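Local coordinates for protein putative methylthioribose-1-phosphate isomerase (Pyrococcus horikoshii OT3, PDB 6A34) that probably catalyses the interconversion of 5-methylthioribose 1-phosphate and 5-methylthioribulose 1-phosphate, an isomerisation in the methionine salvage pathway, at residues T81-E84 against F85-F89. Numbering follows the deposited sequence.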
loop_
_atom_site.group_PDB
_atom_site.type_symbol
_atom_site.label_atom_id
_atom_site.label_comp_id
_atom_site.label_asym_id
_atom_site.label_seq_id
_atom_site.Cartn_x
_atom_site.Cartn_y
_atom_site.Cartn_z
ATOM N N THR A 81 47.712 -14.423 26.603
ATOM C CA THR A 81 47.567 -13.899 27.937
ATOM C C THR A 81 46.149 -13.357 28.100
ATOM O O THR A 81 45.490 -13.030 27.126
ATOM C CB THR A 81 48.576 -12.784 28.240
ATOM O OG1 THR A 81 48.127 -11.686 27.455
ATOM C CG2 THR A 81 50.023 -13.112 27.922
ATOM N N LYS A 82 45.743 -13.190 29.352
ATOM C CA LYS A 82 44.503 -12.493 29.714
ATOM C C LYS A 82 44.508 -11.070 29.155
ATOM O O LYS A 82 43.506 -10.649 28.594
ATOM C CB LYS A 82 44.300 -12.447 31.230
ATOM C CG LYS A 82 42.955 -11.869 31.645
ATOM C CD LYS A 82 42.791 -11.723 33.125
ATOM C CE LYS A 82 42.721 -13.050 33.845
ATOM N NZ LYS A 82 42.428 -12.846 35.285
ATOM N N GLU A 83 45.632 -10.355 29.291
ATOM C CA GLU A 83 45.753 -8.968 28.796
ATOM C C GLU A 83 45.466 -8.935 27.288
ATOM O O GLU A 83 44.608 -8.196 26.845
ATOM C CB GLU A 83 47.125 -8.352 29.110
ATOM C CG GLU A 83 47.226 -6.863 28.778
ATOM C CD GLU A 83 48.508 -6.139 29.200
ATOM O OE1 GLU A 83 48.419 -5.224 30.057
ATOM O OE2 GLU A 83 49.597 -6.463 28.659
ATOM N N GLU A 84 46.193 -9.734 26.497
ATOM C CA GLU A 84 45.930 -9.855 25.040
ATOM C C GLU A 84 44.447 -10.155 24.770
ATOM O O GLU A 84 43.888 -9.635 23.812
ATOM C CB GLU A 84 46.711 -11.001 24.399
ATOM C CG GLU A 84 48.143 -10.671 24.047
ATOM C CD GLU A 84 48.929 -11.857 23.512
ATOM O OE1 GLU A 84 50.151 -11.856 23.715
ATOM O OE2 GLU A 84 48.316 -12.783 22.905
ATOM N N PHE A 85 43.831 -11.010 25.604
ATOM C CA PHE A 85 42.523 -11.516 25.305
ATOM C C PHE A 85 41.506 -10.384 25.466
ATOM O O PHE A 85 40.657 -10.201 24.603
ATOM C CB PHE A 85 42.150 -12.716 26.180
ATOM C CG PHE A 85 40.722 -13.138 25.970
ATOM C CD1 PHE A 85 40.367 -13.878 24.856
ATOM C CD2 PHE A 85 39.719 -12.692 26.815
ATOM C CE1 PHE A 85 39.046 -14.241 24.643
ATOM C CE2 PHE A 85 38.402 -13.047 26.593
ATOM C CZ PHE A 85 38.063 -13.818 25.509
ATOM N N LEU A 86 41.624 -9.668 26.592
ATOM C CA LEU A 86 40.778 -8.553 26.923
ATOM C C LEU A 86 40.962 -7.417 25.911
ATOM O O LEU A 86 39.983 -6.787 25.560
ATOM C CB LEU A 86 41.070 -8.075 28.346
ATOM C CG LEU A 86 40.595 -9.019 29.447
ATOM C CD1 LEU A 86 40.877 -8.435 30.839
ATOM C CD2 LEU A 86 39.117 -9.359 29.259
ATOM N N ASP A 87 42.195 -7.165 25.463
ATOM C CA ASP A 87 42.451 -6.153 24.437
ATOM C C ASP A 87 41.671 -6.547 23.187
ATOM O O ASP A 87 40.967 -5.725 22.633
ATOM C CB ASP A 87 43.939 -5.951 24.111
ATOM C CG ASP A 87 44.741 -5.248 25.210
ATOM O OD1 ASP A 87 44.141 -4.892 26.264
ATOM O OD2 ASP A 87 45.975 -5.084 25.022
ATOM N N GLY A 88 41.816 -7.810 22.769
ATOM C CA GLY A 88 41.107 -8.351 21.600
ATOM C C GLY A 88 39.600 -8.281 21.779
ATOM O O GLY A 88 38.873 -7.952 20.848
ATOM N N PHE A 89 39.135 -8.574 22.997
ATOM C CA PHE A 89 37.726 -8.536 23.300
ATOM C C PHE A 89 37.165 -7.116 23.115
ATOM O O PHE A 89 36.080 -6.930 22.557
ATOM C CB PHE A 89 37.466 -9.011 24.724
ATOM C CG PHE A 89 36.049 -8.760 25.160
ATOM C CD1 PHE A 89 35.698 -7.549 25.732
ATOM C CD2 PHE A 89 35.068 -9.722 24.958
ATOM C CE1 PHE A 89 34.386 -7.307 26.100
ATOM C CE2 PHE A 89 33.768 -9.497 25.365
ATOM C CZ PHE A 89 33.424 -8.278 25.913
#
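Phe85 N to Thr81 O (3.0 Å), Leu86 N to Lys82 O, Asp87 N to Glu83 O and Gly88 N to Glu84 O are the successive i to i+4 bonds of the first turns of helix 82-97. Thr81 is its N-cap: OG1 accepts from Glu84 N at 2.9 Å, nearly straight at 165°, and so supplies an acceptor to an amide that has no carbonyl one turn earlier within the helix. The next amide, Phe85 N, is held less squarely, with an N-H...O angle of 137° to Thr81 O and a weak second bond to Lys82 O. On one flank Lys82 and Leu86 run side by side, CG 4.1 Å from CD1. Leu86 CG also rests 3.4 Å from Lys82 O. Farther out, the Lys82 chain bends at chi3, and NZ donates to the carbonyls of Ser121 and Asp123, tying the helix start to the loop before helix 125-157. Phe85, its CG anti to the backbone N (chi1 173°), swings its ring away from the capping turn, into the buried side between Tyr73 and helix 125-157, while Leu86 meets Val117 of helix 104-119. This end of the helical bundle lies away from the predicted substrate-binding residues. On the exposed flank, acidic Glu83 and Asp87 stand one turn apart, and Asp87 CG sits 3.4 Å from Glu83 O.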